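Local coordinates for protein blood group a-and b-cleaving endo-beta-galactosidase (Streptococcus pneumoniae, PDB 2YGL) that probably binds carbohydrate through its tandem CBM51 modules, part of a family 98 endo-beta-galactosidase that cleaves blood group A and B antigens, at residues 280-293 with 324-338. Sequence-based numbering, arbitrary orientation.
Sequences SDYADIQKFEVVAD and DTQTIELKSYSGKHT
T338 OG1 is gripped from three directions: it donates to D284 OD1 at 2.7 Å, on the anti side of that oxygen, and accepts from two waters, which also donate to the backbone O atoms of A283 and D284. With OG1 set between its own N and carbonyl carbon (chi1 60°), T338 turns its hydroxyl to the carboxylate, whose OD2 takes the N-H of Y310. Beside this knot the Y282 and H337 rings form an offset stack, centroids 4.1 Å apart and planes at 4°.

Strands 285-292 and 327-334 then run antiparallel at the heart of one sheet of the second module's beta sandwich. A classic beta bulge sets Q286 and K287 against Y333. Extended beyond CG, K287 lays CE over the centre of the Y333 ring, 3.5 Å from the centroid, and brings NZ into cation-pi range and a salt bridge to E289 OE2, its hydrogen bond weak at 3.3 Å from NZ. The Y333 hydroxyl donates to E289 OE1 at 2.9 Å, from above the carboxylate plane. On the other face F288, V290 and L330 pack toward the opposing sheet, meeting L345 and F265.

At the far end D293 takes Q326 N on both carboxylate oxygens and T327 N on OD1 (2.8 Å). The face opposite F288, V290 and L330 thus mixes apolar and charged contacts: V291 packs on the K331 chain, while the negative charge of buried E289 is probably offset by K287 NZ and the Y333 hydroxyl.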
loop_
_atom_site.group_PDB
_atom_site.type_symbol
_atom_site.label_atom_id
_atom_site.label_comp_id
_atom_site.label_asym_id
_atom_site.label_seq_id
_atom_site.Cartn_x
_atom_site.Cartn_y
_atom_site.Cartn_z
ATOM N N SER A 280 -13.318 -37.462 10.198
ATOM C CA SER A 280 -14.230 -37.862 9.127
ATOM C C SER A 280 -13.645 -37.517 7.759
ATOM O O SER A 280 -12.894 -36.546 7.621
ATOM C CB SER A 280 -15.587 -37.170 9.314
ATOM O OG SER A 280 -16.508 -37.492 8.284
ATOM N N ASP A 281 -13.989 -38.324 6.756
ATOM C CA ASP A 281 -13.635 -38.031 5.369
ATOM C C ASP A 281 -14.428 -36.844 4.818
ATOM O O ASP A 281 -13.981 -36.174 3.888
ATOM C CB ASP A 281 -13.866 -39.256 4.479
ATOM C CG ASP A 281 -12.731 -40.265 4.553
ATOM O OD1 ASP A 281 -11.656 -39.946 5.106
ATOM O OD2 ASP A 281 -12.918 -41.387 4.046
ATOM N N TYR A 282 -15.601 -36.597 5.398
ATOM C CA TYR A 282 -16.500 -35.540 4.936
ATOM C C TYR A 282 -16.072 -34.153 5.400
ATOM O O TYR A 282 -15.505 -33.996 6.488
ATOM C CB TYR A 282 -17.936 -35.824 5.390
ATOM C CG TYR A 282 -18.529 -37.061 4.755
ATOM C CD1 TYR A 282 -19.212 -36.985 3.538
ATOM C CD2 TYR A 282 -18.394 -38.311 5.363
ATOM C CE1 TYR A 282 -19.751 -38.124 2.944
ATOM C CE2 TYR A 282 -18.927 -39.457 4.777
ATOM C CZ TYR A 282 -19.604 -39.357 3.571
ATOM O OH TYR A 282 -20.131 -40.491 2.999
ATOM N N ALA A 283 -16.351 -33.154 4.567
ATOM C CA ALA A 283 -16.111 -31.759 4.919
ATOM C C ALA A 283 -17.037 -31.340 6.055
ATOM O O ALA A 283 -18.206 -31.724 6.089
ATOM C CB ALA A 283 -16.312 -30.855 3.704
ATOM N N ASP A 284 -16.503 -30.561 6.991
ATOM C CA ASP A 284 -17.306 -30.041 8.092
ATOM C C ASP A 284 -18.116 -28.821 7.636
ATOM O O ASP A 284 -19.293 -28.688 7.974
ATOM C CB ASP A 284 -16.418 -29.719 9.301
ATOM C CG ASP A 284 -15.796 -30.968 9.922
ATOM O OD1 ASP A 284 -16.498 -31.996 10.037
ATOM O OD2 ASP A 284 -14.609 -30.926 10.304
ATOM N N ILE A 285 -17.474 -27.951 6.857
ATOM C CA ILE A 285 -18.128 -26.815 6.206
ATOM C C ILE A 285 -17.939 -26.946 4.696
ATOM O O ILE A 285 -16.813 -27.127 4.223
ATOM C CB ILE A 285 -17.541 -25.459 6.703
ATOM C CG1 ILE A 285 -17.869 -25.221 8.184
ATOM C CG2 ILE A 285 -17.995 -24.280 5.821
ATOM C CD1 ILE A 285 -19.352 -25.143 8.516
ATOM N N GLN A 286 -19.033 -26.857 3.944
ATOM C CA GLN A 286 -18.962 -27.025 2.494
ATOM C C GLN A 286 -18.351 -25.813 1.785
ATOM O O GLN A 286 -17.445 -25.969 0.963
ATOM C CB GLN A 286 -20.327 -27.381 1.898
ATOM C CG GLN A 286 -20.221 -28.215 0.612
ATOM C CD GLN A 286 -19.543 -29.564 0.844
ATOM O OE1 GLN A 286 -20.024 -30.389 1.625
ATOM N NE2 GLN A 286 -18.421 -29.789 0.168
ATOM N N LYS A 287 -18.855 -24.618 2.100
ATOM C CA LYS A 287 -18.353 -23.370 1.512
ATOM C C LYS A 287 -18.858 -22.128 2.248
ATOM O O LYS A 287 -19.864 -22.180 2.963
ATOM C CB LYS A 287 -18.713 -23.272 0.018
ATOM C CG LYS A 287 -20.207 -23.352 -0.271
ATOM C CD LYS A 287 -20.537 -23.051 -1.725
ATOM C CE LYS A 287 -22.018 -23.274 -1.978
ATOM N NZ LYS A 287 -22.434 -22.919 -3.362
ATOM N N PHE A 288 -18.151 -21.018 2.053
ATOM C CA PHE A 288 -18.569 -19.709 2.552
ATOM C C PHE A 288 -18.608 -18.709 1.398
ATOM O O PHE A 288 -17.682 -18.666 0.584
ATOM C CB PHE A 288 -17.617 -19.210 3.645
ATOM C CG PHE A 288 -17.914 -17.808 4.122
ATOM C CD1 PHE A 288 -18.966 -17.565 5.004
ATOM C CD2 PHE A 288 -17.141 -16.733 3.687
ATOM C CE1 PHE A 288 -19.246 -16.270 5.445
ATOM C CE2 PHE A 288 -17.410 -15.436 4.123
ATOM C CZ PHE A 288 -18.464 -15.205 5.004
ATOM N N GLU A 289 -19.671 -17.911 1.345
ATOM C CA GLU A 289 -19.858 -16.922 0.283
ATOM C C GLU A 289 -20.068 -15.507 0.811
ATOM O O GLU A 289 -20.769 -15.303 1.803
ATOM C CB GLU A 289 -21.063 -17.281 -0.580
ATOM C CG GLU A 289 -20.887 -18.489 -1.479
ATOM C CD GLU A 289 -22.176 -18.862 -2.191
ATOM O OE1 GLU A 289 -23.262 -18.405 -1.763
ATOM O OE2 GLU A 289 -22.105 -19.617 -3.177
ATOM N N VAL A 290 -19.450 -14.539 0.135
ATOM C CA VAL A 290 -19.795 -13.132 0.309
ATOM C C VAL A 290 -20.591 -12.713 -0.924
ATOM O O VAL A 290 -20.126 -12.860 -2.058
ATOM C CB VAL A 290 -18.554 -12.233 0.499
ATOM C CG1 VAL A 290 -18.970 -10.779 0.742
ATOM C CG2 VAL A 290 -17.701 -12.734 1.658
ATOM N N VAL A 291 -21.800 -12.212 -0.693
ATOM C CA VAL A 291 -22.741 -11.929 -1.772
ATOM C C VAL A 291 -23.142 -10.452 -1.758
ATOM O O VAL A 291 -23.676 -9.957 -0.764
ATOM C CB VAL A 291 -23.999 -12.836 -1.674
ATOM C CG1 VAL A 291 -24.857 -12.714 -2.918
ATOM C CG2 VAL A 291 -23.602 -14.300 -1.452
ATOM N N ALA A 292 -22.863 -9.759 -2.859
ATOM C CA ALA A 292 -23.233 -8.354 -3.019
ATOM C C ALA A 292 -24.394 -8.213 -3.996
ATOM O O ALA A 292 -24.265 -8.547 -5.176
ATOM C CB ALA A 292 -22.034 -7.532 -3.483
ATOM N N ASP A 293 -25.523 -7.722 -3.488
ATOM C CA ASP A 293 -26.770 -7.570 -4.260
ATOM C C ASP A 293 -27.139 -8.819 -5.067
ATOM O O ASP A 293 -27.459 -8.731 -6.254
ATOM C CB ASP A 293 -26.713 -6.326 -5.165
ATOM C CG ASP A 293 -26.583 -5.032 -4.375
ATOM O OD1 ASP A 293 -27.197 -4.923 -3.291
ATOM O OD2 ASP A 293 -25.866 -4.123 -4.837
ATOM N N ASP A 324 -21.732 1.355 -5.095
ATOM C CA ASP A 324 -23.204 1.421 -5.044
ATOM C C ASP A 324 -23.917 0.136 -4.577
ATOM O O ASP A 324 -25.094 -0.070 -4.884
ATOM C CB ASP A 324 -23.790 1.913 -6.381
ATOM C CG ASP A 324 -23.335 3.323 -6.743
ATOM O OD1 ASP A 324 -23.140 4.159 -5.834
ATOM O OD2 ASP A 324 -23.178 3.595 -7.950
ATOM N N THR A 325 -23.213 -0.708 -3.823
ATOM C CA THR A 325 -23.804 -1.937 -3.273
ATOM C C THR A 325 -24.865 -1.598 -2.223
ATOM O O THR A 325 -24.633 -0.768 -1.339
ATOM C CB THR A 325 -22.725 -2.880 -2.672
ATOM O OG1 THR A 325 -21.849 -3.337 -3.711
ATOM C CG2 THR A 325 -23.355 -4.095 -1.996
ATOM N N GLN A 326 -26.025 -2.241 -2.336
ATOM C CA GLN A 326 -27.150 -2.003 -1.429
ATOM C C GLN A 326 -27.182 -3.014 -0.287
ATOM O O GLN A 326 -27.488 -2.665 0.859
ATOM C CB GLN A 326 -28.484 -2.049 -2.191
ATOM C CG GLN A 326 -28.591 -1.057 -3.355
ATOM C CD GLN A 326 -28.364 0.381 -2.919
ATOM O OE1 GLN A 326 -27.313 0.962 -3.186
ATOM N NE2 GLN A 326 -29.341 0.953 -2.232
ATOM N N THR A 327 -26.866 -4.265 -0.618
ATOM C CA THR A 327 -27.010 -5.387 0.297
ATOM C C THR A 327 -25.772 -6.281 0.264
ATOM O O THR A 327 -25.275 -6.634 -0.809
ATOM C CB THR A 327 -28.268 -6.216 -0.057
ATOM O OG1 THR A 327 -29.427 -5.375 0.007
ATOM C CG2 THR A 327 -28.453 -7.391 0.896
ATOM N N ILE A 328 -25.271 -6.628 1.445
ATOM C CA ILE A 328 -24.213 -7.627 1.571
ATOM C C ILE A 328 -24.728 -8.798 2.404
ATOM O O ILE A 328 -25.251 -8.603 3.501
ATOM C CB ILE A 328 -22.904 -7.039 2.170
ATOM C CG1 ILE A 328 -22.272 -6.037 1.194
ATOM C CG2 ILE A 328 -21.904 -8.161 2.517
ATOM C CD1 ILE A 328 -21.154 -5.194 1.784
ATOM N N GLU A 329 -24.593 -10.006 1.860
ATOM C CA GLU A 329 -24.959 -11.233 2.562
ATOM C C GLU A 329 -23.746 -12.136 2.767
ATOM O O GLU A 329 -22.917 -12.303 1.865
ATOM C CB GLU A 329 -26.046 -11.992 1.798
ATOM C CG GLU A 329 -27.425 -11.354 1.864
ATOM C CD GLU A 329 -28.379 -11.912 0.822
ATOM O OE1 GLU A 329 -28.068 -11.834 -0.385
ATOM O OE2 GLU A 329 -29.449 -12.422 1.211
ATOM N N LEU A 330 -23.655 -12.713 3.963
ATOM C CA LEU A 330 -22.593 -13.652 4.308
ATOM C C LEU A 330 -23.207 -15.035 4.491
ATOM O O LEU A 330 -23.958 -15.265 5.439
ATOM C CB LEU A 330 -21.874 -13.198 5.582
ATOM C CG LEU A 330 -21.401 -11.739 5.635
ATOM C CD1 LEU A 330 -20.823 -11.429 7.001
ATOM C CD2 LEU A 330 -20.383 -11.421 4.532
ATOM N N LYS A 331 -22.890 -15.945 3.574
ATOM C CA LYS A 331 -23.598 -17.228 3.482
ATOM C C LYS A 331 -22.714 -18.415 3.853
ATOM O O LYS A 331 -21.620 -18.582 3.309
ATOM C CB LYS A 331 -24.196 -17.416 2.083
ATOM C CG LYS A 331 -25.149 -16.306 1.660
ATOM C CD LYS A 331 -25.894 -16.672 0.391
ATOM C CE LYS A 331 -26.870 -15.576 -0.000
ATOM N NZ LYS A 331 -27.609 -15.919 -1.244
ATOM N N SER A 332 -23.210 -19.232 4.780
ATOM C CA SER A 332 -22.464 -20.369 5.313
ATOM C C SER A 332 -23.171 -21.683 5.006
ATOM O O SER A 332 -24.332 -21.876 5.377
ATOM C CB SER A 332 -22.267 -20.220 6.826
ATOM O OG SER A 332 -21.682 -18.972 7.140
ATOM N N TYR A 333 -22.453 -22.579 4.335
ATOM C CA TYR A 333 -23.010 -23.845 3.874
ATOM C C TYR A 333 -22.452 -25.026 4.659
ATOM O O TYR A 333 -21.242 -25.270 4.676
ATOM C CB TYR A 333 -22.748 -24.035 2.379
ATOM C CG TYR A 333 -23.440 -23.030 1.482
ATOM C CD1 TYR A 333 -22.920 -21.744 1.308
ATOM C CD2 TYR A 333 -24.602 -23.372 0.788
ATOM C CE1 TYR A 333 -23.544 -20.820 0.474
ATOM C CE2 TYR A 333 -25.235 -22.456 -0.050
ATOM C CZ TYR A 333 -24.699 -21.180 -0.201
ATOM O OH TYR A 333 -25.317 -20.270 -1.024
ATOM N N SER A 334 -23.358 -25.755 5.303
ATOM C CA SER A 334 -23.014 -26.891 6.149
ATOM C C SER A 334 -22.519 -28.094 5.345
ATOM O O SER A 334 -22.950 -28.317 4.210
ATOM C CB SER A 334 -24.234 -27.285 6.985
ATOM O OG SER A 334 -23.925 -28.335 7.879
ATOM N N GLY A 335 -21.607 -28.859 5.943
ATOM C CA GLY A 335 -21.125 -30.119 5.364
ATOM C C GLY A 335 -22.153 -31.235 5.476
ATOM O O GLY A 335 -22.101 -32.213 4.730
ATOM N N LYS A 336 -23.067 -31.089 6.436
ATOM C CA LYS A 336 -24.273 -31.926 6.577
ATOM C C LYS A 336 -24.079 -33.341 7.145
ATOM O O LYS A 336 -25.057 -34.007 7.493
ATOM C CB LYS A 336 -25.071 -31.972 5.265
ATOM C CG LYS A 336 -25.697 -30.638 4.885
ATOM C CD LYS A 336 -26.184 -30.646 3.450
ATOM C CE LYS A 336 -26.682 -29.269 3.040
ATOM N NZ LYS A 336 -27.041 -29.228 1.596
ATOM N N HIS A 337 -22.831 -33.786 7.261
ATOM C CA HIS A 337 -22.530 -35.130 7.759
ATOM C C HIS A 337 -21.903 -35.152 9.159
ATOM O O HIS A 337 -21.751 -36.222 9.750
ATOM C CB HIS A 337 -21.627 -35.872 6.767
ATOM C CG HIS A 337 -22.293 -36.186 5.464
ATOM N ND1 HIS A 337 -22.637 -37.469 5.094
ATOM C CD2 HIS A 337 -22.690 -35.382 4.450
ATOM C CE1 HIS A 337 -23.207 -37.442 3.902
ATOM N NE2 HIS A 337 -23.254 -36.188 3.490
ATOM N N THR A 338 -21.549 -33.979 9.683
ATOM C CA THR A 338 -20.834 -33.881 10.965
ATOM C C THR A 338 -21.430 -32.811 11.898
ATOM O O THR A 338 -22.485 -32.240 11.605
ATOM C CB THR A 338 -19.323 -33.598 10.752
ATOM O OG1 THR A 338 -19.159 -32.359 10.053
ATOM C CG2 THR A 338 -18.651 -34.716 9.954
HETATM O O HOH W 1 -20.309 -32.503 7.674
HETATM O O HOH W 2 -20.664 -30.278 9.439
HETATM O O HOH W 3 -20.112 -33.070 2.458
HETATM O O HOH W 4 -25.513 -16.925 -3.049
HETATM O O HOH W 5 -26.916 -9.740 -1.638
HETATM O O HOH W 6 -23.334 -4.477 -5.790
#